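Long-range contacts in MlnE (Bacillus amyloliquefaciens subsp. plantarum, PDB 5D2E), which reduces, as a B-type NADPH-dependent ketoreductase at the N-terminal end of a polyketide synthase, probably the beta-keto group of carrier-bound intermediates on the macrolactin assembly line: residues A[271-276]-A[298-303]; A[335-340]-A[388-393]; A[34-39]-A[500-505]; A[179-184]-A[214-219]. All blocks are in the same frame, centred on the assembly; numbering follows the deposited sequence.

In the fold
After two N-terminal helices comes strand 35-46, and interaction 3 ties its beginning to the start of the final helix, 502-509, enclosing almost the whole chain in one large loop. The other three contacts fall within that loop, follow one another in series and do not cross. Interaction 4 closes a loop of 29 residues between strands 171-180 and 205-214 in the first Rossmann-like half. Interaction 1 then joins strands 275-279 and 300-304 at the opening of the cofactor-binding half, and interaction 2 packs helix 337-351 on helix 386-394 beside the NADP site. The centres of interactions 1 and 2 are about 21 Å apart, those of interactions 1 and 4 about 41 Å.

Interaction 1 of 4, residues A[271-276]-A[298-303]; sequences KKNGVY and EVKLIL
The ring of Tyr276 and the side chain of Val299 cross at about a right angle, with CE2 of the ring 3.6 Å from Val299 CG1. That methyl lies beside the backbone N of Val299 (chi1 -60°), where it touches both the ring and the carbonyl oxygen of Lys271. Leu301 adds its CD2 to the same side of the sheet, 3.9 Å from Tyr276 CB. On the other side, Val275 CG1 and Ile302 CD1 meet at 3.7 Å, their side chains crossing obliquely, and both residues touch Phe351 of helix 337-351.

The two strands run parallel, pairing Val275 with Lys300 and Tyr276 with Leu301. Their bonds alternate between the chains: Lys300 N to Gly274 O, Tyr276 N to Lys300 O, and Ile302 N to Tyr276 O at 2.8 Å, with N-H...O angles of at least 167°. Just before the strand, a type II turn from Lys271 to Gly274 sends Asn273 N to Glu298 O, 2.9 Å away.

At the outer end, Lys272 and Glu298 lie side by side and point the same way, but their salt bridge is long, with NZ 3.9 Å from OE1. Lys300, its chain bent beyond CG, reaches Asn273 O through a water. The Tyr276 hydroxyl accepts a bond from Lys271 N at 3.0 Å, tying the turn back to the strand it introduces.

This is the first parallel pair of the cofactor-binding Rossmann fold, joined through helix 284-296. Straight backbone bonds and apolar packing on both faces carry the pairing, while the long, exposed ion pair probably adds little.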
loop_
_atom_site.group_PDB
_atom_site.type_symbol
_atom_site.label_atom_id
_atom_site.label_comp_id
_atom_site.label_asym_id
_atom_site.label_seq_id
_atom_site.Cartn_x
_atom_site.Cartn_y
_atom_site.Cartn_z
ATOM N N LYS A 271 11.934 10.152 24.307
ATOM C CA LYS A 271 11.954 10.800 25.601
ATOM C C LYS A 271 12.563 9.861 26.617
ATOM O O LYS A 271 12.303 8.644 26.605
ATOM C CB LYS A 271 10.527 11.028 26.159
ATOM C CG LYS A 271 9.504 11.766 25.342
ATOM C CD LYS A 271 8.102 11.345 25.885
ATOM C CE LYS A 271 6.990 12.377 25.652
ATOM N NZ LYS A 271 7.179 13.234 24.435
ATOM N N LYS A 272 13.246 10.452 27.590
ATOM C CA LYS A 272 13.699 9.720 28.736
ATOM C C LYS A 272 12.542 8.983 29.394
ATOM O O LYS A 272 11.466 9.535 29.567
ATOM C CB LYS A 272 14.339 10.688 29.730
ATOM C CG LYS A 272 14.725 9.985 31.011
ATOM C CD LYS A 272 15.745 10.795 31.813
ATOM C CE LYS A 272 15.717 10.359 33.269
ATOM N NZ LYS A 272 17.065 9.914 33.703
ATOM N N ASN A 273 12.763 7.693 29.670
ATOM C CA ASN A 273 11.771 6.768 30.174
ATOM C C ASN A 273 10.589 6.438 29.215
ATOM O O ASN A 273 9.609 5.808 29.650
ATOM C CB ASN A 273 11.253 7.213 31.526
ATOM C CG ASN A 273 12.379 7.241 32.567
ATOM O OD1 ASN A 273 13.500 6.744 32.310
ATOM N ND2 ASN A 273 12.110 7.841 33.716
ATOM N N GLY A 274 10.664 6.915 27.981
ATOM C CA GLY A 274 9.635 6.553 26.982
ATOM C C GLY A 274 9.661 5.026 26.712
ATOM O O GLY A 274 10.724 4.398 26.834
ATOM N N VAL A 275 8.495 4.438 26.435
ATOM C CA VAL A 275 8.353 3.038 26.127
ATOM C C VAL A 275 7.984 2.910 24.651
ATOM O O VAL A 275 6.979 3.515 24.224
ATOM C CB VAL A 275 7.249 2.423 26.964
ATOM C CG1 VAL A 275 7.201 0.945 26.774
ATOM C CG2 VAL A 275 7.429 2.770 28.445
ATOM N N TYR A 276 8.834 2.191 23.882
ATOM C CA TYR A 276 8.714 2.034 22.418
ATOM C C TYR A 276 8.675 0.592 21.938
ATOM O O TYR A 276 9.401 -0.261 22.425
ATOM C CB TYR A 276 9.809 2.832 21.710
ATOM C CG TYR A 276 9.793 4.283 22.236
ATOM C CD1 TYR A 276 8.907 5.219 21.737
ATOM C CD2 TYR A 276 10.642 4.678 23.278
ATOM C CE1 TYR A 276 8.889 6.495 22.237
ATOM C CE2 TYR A 276 10.634 5.959 23.777
ATOM C CZ TYR A 276 9.740 6.859 23.278
ATOM O OH TYR A 276 9.707 8.143 23.799
ATOM N N GLU A 298 17.522 7.433 27.398
ATOM C CA GLU A 298 17.357 6.214 28.160
ATOM C C GLU A 298 15.945 5.754 28.094
ATOM O O GLU A 298 15.061 6.214 28.853
ATOM C CB GLU A 298 17.791 6.397 29.616
ATOM C CG GLU A 298 19.296 6.604 29.753
ATOM C CD GLU A 298 19.715 6.921 31.200
ATOM O OE1 GLU A 298 18.858 6.872 32.123
ATOM O OE2 GLU A 298 20.911 7.213 31.404
ATOM N N VAL A 299 15.705 4.843 27.153
ATOM C CA VAL A 299 14.367 4.351 26.925
ATOM C C VAL A 299 14.165 2.931 27.307
ATOM O O VAL A 299 15.115 2.231 27.671
ATOM C CB VAL A 299 13.989 4.504 25.442
ATOM C CG1 VAL A 299 14.052 5.969 25.057
ATOM C CG2 VAL A 299 14.905 3.726 24.507
ATOM N N LYS A 300 12.905 2.514 27.241
ATOM C CA LYS A 300 12.509 1.125 27.303
ATOM C C LYS A 300 12.061 0.642 25.913
ATOM O O LYS A 300 11.161 1.252 25.323
ATOM C CB LYS A 300 11.324 0.952 28.237
ATOM C CG LYS A 300 11.523 1.784 29.514
ATOM C CD LYS A 300 11.948 0.930 30.667
ATOM C CE LYS A 300 11.387 1.542 31.959
ATOM N NZ LYS A 300 12.040 2.864 32.110
ATOM N N LEU A 301 12.704 -0.411 25.388
ATOM C CA LEU A 301 12.384 -0.913 24.048
ATOM C C LEU A 301 11.807 -2.302 24.100
ATOM O O LEU A 301 12.368 -3.177 24.779
ATOM C CB LEU A 301 13.659 -0.949 23.249
ATOM C CG LEU A 301 14.249 0.399 22.947
ATOM C CD1 LEU A 301 15.630 0.348 22.309
ATOM C CD2 LEU A 301 13.325 1.189 22.088
ATOM N N ILE A 302 10.724 -2.559 23.366
ATOM C CA ILE A 302 10.224 -3.943 23.197
ATOM C C ILE A 302 10.341 -4.303 21.739
ATOM O O ILE A 302 9.856 -3.558 20.898
ATOM C CB ILE A 302 8.795 -4.049 23.617
ATOM C CG1 ILE A 302 8.648 -3.653 25.081
ATOM C CG2 ILE A 302 8.254 -5.460 23.349
ATOM C CD1 ILE A 302 8.412 -2.180 25.306
ATOM N N LEU A 303 11.155 -5.314 21.428
ATOM C CA LEU A 303 11.390 -5.774 20.031
ATOM C C LEU A 303 10.524 -6.985 19.889
ATOM O O LEU A 303 10.493 -7.830 20.820
ATOM C CB LEU A 303 12.843 -6.206 19.850
ATOM C CG LEU A 303 13.984 -5.243 20.232
ATOM C CD1 LEU A 303 15.366 -5.704 19.800
ATOM C CD2 LEU A 303 13.719 -3.851 19.675
HETATM O O HOH W 1 9.346 4.149 31.824
#

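Interaction 2 of 4, residues A[335-340]-A[388-393]; sequences SKEKET and TVWLDK. With GOL (glycerol), chain C.
Glu337 lies across the indole of Trp390. CB sits over the face, 3.6 Å from the centroid of the five-membered ring, a CH-pi contact. CG, placed anti to the backbone N (chi1 -178°), carries the chain on above CE3 and CD2. The carboxylate then stacks over the outer CZ3-CH2 side of the six-membered ring, its plane 7° from that of the ring, overlapping it only in part; OE1 is 3.5 Å from CH2. OE2 reaches past the ring and meets Lys393 NZ at 2.9 Å on its syn side, in a salt bridge, and the same ammonium also bonds to Asn139 O.

The indole is engaged at its edge as well. NE1 donates to Ser335 O at 3.0 Å, with the acceptor in the ring plane but the N-H...O angle bent to 132°, and NE1 stands well above the plane of that carbonyl. A glycerol, probably from the crystallisation liquor, accepts from NE1 at its O3 and donates from its O2 to Ser335 O. The CG2 methyl of Thr340 packs 3.5 Å from Trp390 O, while its OG1 bonds to Ile334 O. A water donates to both Glu337 O and Trp390 O.

Ser335 and Thr340 adjoin Asp333 and Ile334, which bind NADP, and Ser335 OG bonds to Asp333. The arrangement is thus a helix-on-helix packing within a Rossmann-type ketoreductase domain, at the edge of its cofactor pocket.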
loop_
_atom_site.group_PDB
_atom_site.type_symbol
_atom_site.label_atom_id
_atom_site.label_comp_id
_atom_site.label_asym_id
_atom_site.label_seq_id
_atom_site.Cartn_x
_atom_site.Cartn_y
_atom_site.Cartn_z
ATOM N N SER A 335 0.156 -10.199 13.098
ATOM C CA SER A 335 -1.004 -10.396 12.197
ATOM C C SER A 335 -2.182 -11.081 12.864
ATOM O O SER A 335 -3.260 -11.236 12.265
ATOM C CB SER A 335 -0.570 -11.208 10.978
ATOM O OG SER A 335 -0.489 -12.591 11.294
ATOM N N LYS A 336 -1.976 -11.583 14.075
ATOM C CA LYS A 336 -3.046 -12.267 14.827
ATOM C C LYS A 336 -3.575 -11.312 15.883
ATOM O O LYS A 336 -2.866 -10.961 16.811
ATOM C CB LYS A 336 -2.530 -13.537 15.523
ATOM C CG LYS A 336 -1.770 -14.558 14.705
ATOM C CD LYS A 336 -2.501 -15.001 13.472
ATOM C CE LYS A 336 -1.752 -16.143 12.775
ATOM N NZ LYS A 336 -2.157 -16.174 11.332
ATOM N N GLU A 337 -4.833 -10.934 15.739
ATOM C CA GLU A 337 -5.438 -9.885 16.495
ATOM C C GLU A 337 -5.217 -10.095 18.003
ATOM O O GLU A 337 -4.803 -9.159 18.719
ATOM C CB GLU A 337 -6.909 -9.776 16.152
ATOM C CG GLU A 337 -7.595 -8.636 16.894
ATOM C CD GLU A 337 -9.035 -8.393 16.469
ATOM O OE1 GLU A 337 -9.537 -9.155 15.652
ATOM O OE2 GLU A 337 -9.630 -7.380 16.922
ATOM N N LYS A 338 -5.441 -11.313 18.472
ATOM C CA LYS A 338 -5.326 -11.572 19.935
ATOM C C LYS A 338 -3.927 -11.568 20.445
ATOM O O LYS A 338 -3.695 -11.252 21.619
ATOM C CB LYS A 338 -6.006 -12.868 20.319
ATOM C CG LYS A 338 -7.510 -12.706 20.283
ATOM C CD LYS A 338 -8.180 -14.049 20.146
ATOM C CE LYS A 338 -9.651 -13.951 20.513
ATOM N NZ LYS A 338 -10.195 -15.324 20.430
ATOM N N GLU A 339 -2.972 -11.915 19.588
ATOM C CA GLU A 339 -1.580 -11.868 20.006
ATOM C C GLU A 339 -1.133 -10.428 20.141
ATOM O O GLU A 339 -0.416 -10.071 21.081
ATOM C CB GLU A 339 -0.653 -12.623 19.063
ATOM C CG GLU A 339 -0.886 -14.138 19.068
ATOM C CD GLU A 339 0.273 -14.934 18.492
ATOM O OE1 GLU A 339 1.475 -14.529 18.587
ATOM O OE2 GLU A 339 -0.038 -15.965 17.895
ATOM N N THR A 340 -1.569 -9.588 19.203
ATOM C CA THR A 340 -1.208 -8.189 19.222
ATOM C C THR A 340 -1.863 -7.510 20.431
ATOM O O THR A 340 -1.246 -6.664 21.089
ATOM C CB THR A 340 -1.595 -7.530 17.899
ATOM O OG1 THR A 340 -0.785 -8.076 16.854
ATOM C CG2 THR A 340 -1.329 -6.027 17.937
ATOM N N THR A 388 -0.809 -4.140 10.889
ATOM C CA THR A 388 -0.918 -2.706 11.072
ATOM C C THR A 388 -2.223 -2.344 11.777
ATOM O O THR A 388 -2.233 -1.527 12.708
ATOM C CB THR A 388 -0.846 -2.022 9.717
ATOM O OG1 THR A 388 0.345 -2.408 9.041
ATOM C CG2 THR A 388 -0.845 -0.521 9.863
ATOM N N VAL A 389 -3.319 -2.955 11.312
ATOM C CA VAL A 389 -4.652 -2.624 11.848
ATOM C C VAL A 389 -4.750 -3.079 13.280
ATOM O O VAL A 389 -5.290 -2.362 14.128
ATOM C CB VAL A 389 -5.795 -3.172 10.945
ATOM C CG1 VAL A 389 -7.179 -2.942 11.546
ATOM C CG2 VAL A 389 -5.725 -2.479 9.546
ATOM N N TRP A 390 -4.203 -4.264 13.564
ATOM C CA TRP A 390 -4.267 -4.779 14.920
ATOM C C TRP A 390 -3.459 -3.973 15.897
ATOM O O TRP A 390 -3.871 -3.799 17.090
ATOM C CB TRP A 390 -3.851 -6.229 14.964
ATOM C CG TRP A 390 -4.628 -7.181 14.110
ATOM C CD1 TRP A 390 -4.138 -8.336 13.608
ATOM C CD2 TRP A 390 -6.005 -7.128 13.720
ATOM N NE1 TRP A 390 -5.083 -8.987 12.867
ATOM C CE2 TRP A 390 -6.264 -8.305 12.964
ATOM C CE3 TRP A 390 -7.064 -6.242 13.956
ATOM C CZ2 TRP A 390 -7.533 -8.601 12.394
ATOM C CZ3 TRP A 390 -8.351 -6.564 13.410
ATOM C CH2 TRP A 390 -8.554 -7.717 12.621
ATOM N N LEU A 391 -2.331 -3.421 15.425
ATOM C CA LEU A 391 -1.481 -2.586 16.282
ATOM C C LEU A 391 -2.196 -1.279 16.607
ATOM O O LEU A 391 -2.212 -0.835 17.728
ATOM C CB LEU A 391 -0.178 -2.275 15.593
ATOM C CG LEU A 391 0.857 -3.385 15.507
ATOM C CD1 LEU A 391 1.895 -3.173 14.426
ATOM C CD2 LEU A 391 1.551 -3.456 16.881
ATOM N N ASP A 392 -2.804 -0.664 15.616
ATOM C CA ASP A 392 -3.588 0.534 15.865
ATOM C C ASP A 392 -4.751 0.226 16.832
ATOM O O ASP A 392 -5.021 1.010 17.740
ATOM C CB ASP A 392 -4.173 1.069 14.588
ATOM C CG ASP A 392 -5.234 2.162 14.832
ATOM O OD1 ASP A 392 -4.811 3.290 15.108
ATOM O OD2 ASP A 392 -6.426 1.861 14.733
ATOM N N LYS A 393 -5.434 -0.879 16.595
ATOM C CA LYS A 393 -6.611 -1.266 17.341
ATOM C C LYS A 393 -6.252 -1.557 18.799
ATOM O O LYS A 393 -6.817 -0.957 19.687
ATOM C CB LYS A 393 -7.263 -2.477 16.730
ATOM C CG LYS A 393 -8.666 -2.762 17.276
ATOM C CD LYS A 393 -9.238 -3.928 16.461
ATOM C CE LYS A 393 -10.717 -4.193 16.736
ATOM N NZ LYS A 393 -11.255 -5.269 15.905
HETATM C C1 GOL C . -4.702 -13.487 8.407
HETATM O O1 GOL C . -3.424 -13.343 7.812
HETATM C C2 GOL C . -4.771 -12.528 9.589
HETATM O O2 GOL C . -4.066 -13.108 10.663
HETATM C C3 GOL C . -6.242 -12.306 9.947
HETATM O O3 GOL C . -6.360 -11.412 11.054
HETATM O O HOH W 2 -5.266 -6.163 18.172
#

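Interaction 3 of 4, residues A[34-39]-A[500-505]; sequences KTHLYE and GDKDRI
Lys34 and Gly500 approach with their CA atoms 4.6 Å apart, and Gly500 N donates to Lys34 O at 2.7 Å, lying in the plane of that carbonyl. Gly500 adopts phi 154° and psi -156°, angles at which a CB would press on the preceding carbonyl oxygen.

The carbonyl of Gly500 turns to the imidazole of His36. NE2 donates to Gly500 O at 2.8 Å with an N-H...O angle of 159°; the acceptor lies in the ring plane. This bond places a proton on NE2 and fixes the rotation of the ring. Two side chains of the helix approach the ring from the same side of its plane: Ile505 CD1 lies 3.6 Å from CD2, and Lys502 CB comes near CE1.

Tyr38, two residues along the strand, meets the other branch of Ile505. CG2, anti to the backbone N of Ile505, packs against the phenol end, 3.7 Å from Tyr38 CZ. The Tyr38 hydroxyl is also linked by a water in its ring plane to Lys502 O. At the N-cap, Asp501 OD2 accepts from Arg504 N at 3.0 Å, and more weakly from Asp503 N.

His36 and Tyr38 also pair through their backbones with Ile498 and Ala496 of the antiparallel strand 494-499 and touch Arg257 of strand 249-257 with their side chains. Helix 502-509, reached from strand 494-499 through Gly500 and Asp501, packs its first turn against the start of strand 35-46.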
loop_
_atom_site.group_PDB
_atom_site.type_symbol
_atom_site.label_atom_id
_atom_site.label_comp_id
_atom_site.label_asym_id
_atom_site.label_seq_id
_atom_site.Cartn_x
_atom_site.Cartn_y
_atom_site.Cartn_z
ATOM N N LYS A 34 22.294 12.833 -2.388
ATOM C CA LYS A 34 21.756 11.582 -2.875
ATOM C C LYS A 34 20.419 11.198 -2.252
ATOM O O LYS A 34 19.798 10.301 -2.773
ATOM C CB LYS A 34 22.741 10.427 -2.683
ATOM C CG LYS A 34 24.122 10.669 -3.268
ATOM C CD LYS A 34 24.076 10.904 -4.777
ATOM C CE LYS A 34 25.433 11.324 -5.319
ATOM N NZ LYS A 34 26.456 10.462 -4.663
ATOM N N THR A 35 20.014 11.820 -1.138
ATOM C CA THR A 35 18.804 11.390 -0.424
ATOM C C THR A 35 17.780 12.496 -0.510
ATOM O O THR A 35 18.029 13.615 -0.098
ATOM C CB THR A 35 19.118 11.096 1.024
ATOM O OG1 THR A 35 20.184 10.167 1.051
ATOM C CG2 THR A 35 17.948 10.439 1.742
ATOM N N HIS A 36 16.631 12.195 -1.079
ATOM C CA HIS A 36 15.590 13.201 -1.272
ATOM C C HIS A 36 14.224 12.661 -0.706
ATOM O O HIS A 36 13.929 11.455 -0.821
ATOM C CB HIS A 36 15.488 13.496 -2.776
ATOM C CG HIS A 36 16.804 13.492 -3.501
ATOM N ND1 HIS A 36 17.619 14.609 -3.573
ATOM C CD2 HIS A 36 17.444 12.510 -4.192
ATOM C CE1 HIS A 36 18.717 14.301 -4.249
ATOM N NE2 HIS A 36 18.633 13.042 -4.649
ATOM N N LEU A 37 13.449 13.543 -0.066
ATOM C CA LEU A 37 12.111 13.212 0.392
ATOM C C LEU A 37 11.067 13.745 -0.590
ATOM O O LEU A 37 11.232 14.822 -1.174
ATOM C CB LEU A 37 11.861 13.784 1.741
ATOM C CG LEU A 37 12.814 13.546 2.893
ATOM C CD1 LEU A 37 12.075 13.990 4.147
ATOM C CD2 LEU A 37 13.211 12.117 3.054
ATOM N N TYR A 38 10.029 12.937 -0.809
ATOM C CA TYR A 38 8.969 13.199 -1.737
ATOM C C TYR A 38 7.581 13.016 -1.040
ATOM O O TYR A 38 7.425 12.247 -0.114
ATOM C CB TYR A 38 9.056 12.227 -2.934
ATOM C CG TYR A 38 10.325 12.392 -3.703
ATOM C CD1 TYR A 38 11.509 11.849 -3.225
ATOM C CD2 TYR A 38 10.359 13.092 -4.850
ATOM C CE1 TYR A 38 12.687 12.016 -3.900
ATOM C CE2 TYR A 38 11.533 13.277 -5.552
ATOM C CZ TYR A 38 12.693 12.732 -5.075
ATOM O OH TYR A 38 13.868 12.918 -5.758
ATOM N N GLU A 39 6.602 13.772 -1.520
ATOM C CA GLU A 39 5.236 13.685 -1.054
ATOM C C GLU A 39 4.305 13.712 -2.250
ATOM O O GLU A 39 4.634 14.232 -3.339
ATOM C CB GLU A 39 4.888 14.808 -0.041
ATOM C CG GLU A 39 4.934 16.187 -0.647
ATOM C CD GLU A 39 5.008 17.327 0.370
ATOM O OE1 GLU A 39 4.631 17.132 1.530
ATOM O OE2 GLU A 39 5.538 18.419 -0.012
ATOM N N GLY A 500 19.549 8.659 -4.890
ATOM C CA GLY A 500 20.175 8.758 -6.200
ATOM C C GLY A 500 20.309 10.178 -6.715
ATOM O O GLY A 500 20.241 11.157 -5.950
ATOM N N ASP A 501 20.396 10.304 -8.035
ATOM C CA ASP A 501 20.536 11.616 -8.666
ATOM C C ASP A 501 19.188 12.261 -8.877
ATOM O O ASP A 501 18.294 11.633 -9.473
ATOM C CB ASP A 501 21.207 11.497 -10.036
ATOM C CG ASP A 501 21.216 12.827 -10.784
ATOM O OD1 ASP A 501 21.982 13.729 -10.372
ATOM O OD2 ASP A 501 20.429 12.989 -11.743
ATOM N N LYS A 502 19.063 13.527 -8.469
ATOM C CA LYS A 502 17.764 14.225 -8.507
ATOM C C LYS A 502 17.075 14.236 -9.881
ATOM O O LYS A 502 15.845 14.091 -9.984
ATOM C CB LYS A 502 17.821 15.636 -7.826
ATOM C CG LYS A 502 18.527 16.805 -8.537
ATOM C CD LYS A 502 20.045 16.643 -8.792
ATOM C CE LYS A 502 20.908 16.215 -7.585
ATOM N NZ LYS A 502 21.000 17.185 -6.457
ATOM N N ASP A 503 17.844 14.381 -10.947
ATOM C CA ASP A 503 17.234 14.538 -12.280
ATOM C C ASP A 503 16.834 13.174 -12.829
ATOM O O ASP A 503 15.760 12.995 -13.414
ATOM C CB ASP A 503 18.186 15.289 -13.233
ATOM C CG ASP A 503 18.600 16.659 -12.690
ATOM O OD1 ASP A 503 17.735 17.347 -12.140
ATOM O OD2 ASP A 503 19.781 17.051 -12.779
ATOM N N ARG A 504 17.692 12.198 -12.590
ATOM C CA ARG A 504 17.383 10.821 -12.931
ATOM C C ARG A 504 16.072 10.418 -12.242
ATOM O O ARG A 504 15.157 9.840 -12.857
ATOM C CB ARG A 504 18.528 9.901 -12.510
ATOM C CG ARG A 504 19.909 10.318 -13.036
ATOM C CD ARG A 504 20.077 10.203 -14.548
ATOM N NE ARG A 504 20.162 8.787 -14.906
ATOM C CZ ARG A 504 19.206 8.084 -15.511
ATOM N NH1 ARG A 504 18.070 8.656 -15.908
ATOM N NH2 ARG A 504 19.407 6.793 -15.744
ATOM N N ILE A 505 15.953 10.792 -10.977
ATOM C CA ILE A 505 14.774 10.435 -10.217
ATOM C C ILE A 505 13.562 11.178 -10.768
ATOM O O ILE A 505 12.484 10.627 -10.910
ATOM C CB ILE A 505 14.956 10.771 -8.750
ATOM C CG1 ILE A 505 15.946 9.793 -8.140
ATOM C CG2 ILE A 505 13.599 10.694 -8.064
ATOM C CD1 ILE A 505 16.604 10.279 -6.855
HETATM O O HOH W 3 13.709 14.332 -8.016
#

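Interaction 4 of 4, residues A[179-184]-A[214-219]; sequences NAEGEV and SMFDEP
Glu181 OE1 accepts the backbone N-H of Phe216 at 2.9 Å, nearly in line with its own C-O bond and with an N-H...O angle of 171°. The glutamate reaches it fully extended, with CG anti to the backbone N (chi1 180°). On the way its CB stands over one face of the Phe216 ring, and CG lies 3.8 Å from CE2. The carboxylate follows, its plane 24° from that of the ring. Met215 crosses the glutamate at about a right angle: its chain folds back so that SD comes 3.8 Å from Glu181 CB, and CE packs 3.5 Å from OE1.

Next to these side chains the parallel pairing of strands 171-180 and 205-214 ends, with Ala180 opposite Ser214. Ser214 N donates to Asn179 O at 3.1 Å, and Glu181 N to Ser214 O at 2.9 Å. A water joins Asn179 O to Ser214 OG, a hydroxyl bonded also to Phe220 N. Beyond the pairing each chain makes a type II turn, Ala180 to Glu183 and Met215 to Glu218.

The single carboxylate bond thus extends the pairing by one link past the strand ends, in the way a further backbone carbonyl might. Since the contact lies at the surface, solvent probably weakens its electrostatic part.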
loop_
_atom_site.group_PDB
_atom_site.type_symbol
_atom_site.label_atom_id
_atom_site.label_comp_id
_atom_site.label_asym_id
_atom_site.label_seq_id
_atom_site.Cartn_x
_atom_site.Cartn_y
_atom_site.Cartn_z
ATOM N N ASN A 179 -16.153 5.213 -2.429
ATOM C CA ASN A 179 -15.778 5.871 -1.186
ATOM C C ASN A 179 -16.771 7.030 -0.982
ATOM O O ASN A 179 -17.632 7.255 -1.838
ATOM C CB ASN A 179 -14.306 6.330 -1.202
ATOM C CG ASN A 179 -13.761 6.684 0.232
ATOM O OD1 ASN A 179 -14.306 6.281 1.256
ATOM N ND2 ASN A 179 -12.672 7.389 0.266
ATOM N N ALA A 180 -16.641 7.709 0.154
ATOM C CA ALA A 180 -17.487 8.888 0.442
ATOM C C ALA A 180 -16.693 9.906 1.265
ATOM O O ALA A 180 -15.766 9.546 2.036
ATOM C CB ALA A 180 -18.718 8.464 1.211
ATOM N N GLU A 181 -17.124 11.149 1.136
ATOM C CA GLU A 181 -16.611 12.247 1.942
ATOM C C GLU A 181 -16.657 11.844 3.396
ATOM O O GLU A 181 -17.613 11.297 3.827
ATOM C CB GLU A 181 -17.437 13.507 1.670
ATOM C CG GLU A 181 -16.985 14.706 2.464
ATOM C CD GLU A 181 -17.762 15.950 2.047
ATOM O OE1 GLU A 181 -18.711 15.847 1.240
ATOM O OE2 GLU A 181 -17.370 17.050 2.501
ATOM N N GLY A 182 -15.546 12.024 4.125
ATOM C CA GLY A 182 -15.472 11.688 5.544
ATOM C C GLY A 182 -15.068 10.238 5.805
ATOM O O GLY A 182 -14.851 9.877 6.930
ATOM N N GLU A 183 -14.901 9.435 4.745
ATOM C CA GLU A 183 -14.555 8.039 4.870
ATOM C C GLU A 183 -13.248 7.722 4.179
ATOM O O GLU A 183 -12.796 8.455 3.296
ATOM C CB GLU A 183 -15.661 7.180 4.265
ATOM C CG GLU A 183 -17.019 7.501 4.820
ATOM C CD GLU A 183 -17.314 7.024 6.242
ATOM O OE1 GLU A 183 -16.673 6.056 6.788
ATOM O OE2 GLU A 183 -18.274 7.634 6.830
ATOM N N VAL A 184 -12.707 6.550 4.509
ATOM C CA VAL A 184 -11.442 6.096 3.952
ATOM C C VAL A 184 -11.556 4.638 3.503
ATOM O O VAL A 184 -12.273 3.853 4.090
ATOM C CB VAL A 184 -10.307 6.227 4.998
ATOM C CG1 VAL A 184 -10.141 7.689 5.354
ATOM C CG2 VAL A 184 -10.587 5.377 6.232
ATOM N N SER A 214 -18.596 9.671 -3.458
ATOM C CA SER A 214 -19.788 10.453 -3.176
ATOM C C SER A 214 -19.471 11.556 -2.168
ATOM O O SER A 214 -18.859 11.311 -1.162
ATOM C CB SER A 214 -20.815 9.554 -2.537
ATOM O OG SER A 214 -21.252 8.728 -3.582
ATOM N N MET A 215 -19.977 12.737 -2.413
ATOM C CA MET A 215 -19.853 13.830 -1.465
ATOM C C MET A 215 -21.206 14.065 -0.745
ATOM O O MET A 215 -22.270 13.670 -1.269
ATOM C CB MET A 215 -19.443 15.072 -2.238
ATOM C CG MET A 215 -18.107 14.957 -2.978
ATOM S SD MET A 215 -16.736 14.499 -1.966
ATOM C CE MET A 215 -16.281 16.099 -1.244
ATOM N N PHE A 216 -21.218 14.763 0.370
ATOM C CA PHE A 216 -22.502 15.055 1.038
ATOM C C PHE A 216 -23.327 15.920 0.078
ATOM O O PHE A 216 -22.818 16.821 -0.597
ATOM C CB PHE A 216 -22.311 15.791 2.360
ATOM C CG PHE A 216 -21.530 15.030 3.380
ATOM C CD1 PHE A 216 -21.834 13.697 3.704
ATOM C CD2 PHE A 216 -20.463 15.647 4.051
ATOM C CE1 PHE A 216 -21.065 13.001 4.639
ATOM C CE2 PHE A 216 -19.738 14.965 5.010
ATOM C CZ PHE A 216 -20.033 13.642 5.301
ATOM N N ASP A 217 -24.588 15.610 -0.100
ATOM C CA ASP A 217 -25.344 16.347 -1.145
ATOM C C ASP A 217 -24.823 16.238 -2.586
ATOM O O ASP A 217 -25.167 17.061 -3.426
ATOM C CB ASP A 217 -25.400 17.847 -0.783
ATOM C CG ASP A 217 -26.043 18.078 0.574
ATOM O OD1 ASP A 217 -27.096 17.439 0.851
ATOM O OD2 ASP A 217 -25.487 18.865 1.371
ATOM N N GLU A 218 -24.011 15.248 -2.912
ATOM C CA GLU A 218 -23.612 15.106 -4.316
ATOM C C GLU A 218 -23.249 13.618 -4.469
ATOM O O GLU A 218 -22.051 13.271 -4.572
ATOM C CB GLU A 218 -22.483 16.087 -4.586
ATOM C CG GLU A 218 -22.056 16.250 -6.015
ATOM C CD GLU A 218 -21.664 17.671 -6.357
ATOM O OE1 GLU A 218 -20.563 18.189 -5.982
ATOM O OE2 GLU A 218 -22.470 18.280 -7.069
ATOM N N PRO A 219 -24.277 12.737 -4.406
ATOM C CA PRO A 219 -24.057 11.289 -4.523
ATOM C C PRO A 219 -23.621 10.884 -5.908
ATOM O O PRO A 219 -23.872 11.598 -6.856
ATOM C CB PRO A 219 -25.411 10.678 -4.206
ATOM C CG PRO A 219 -26.387 11.756 -4.563
ATOM C CD PRO A 219 -25.714 13.048 -4.224
HETATM O O HOH W 4 -19.617 6.466 -4.157
#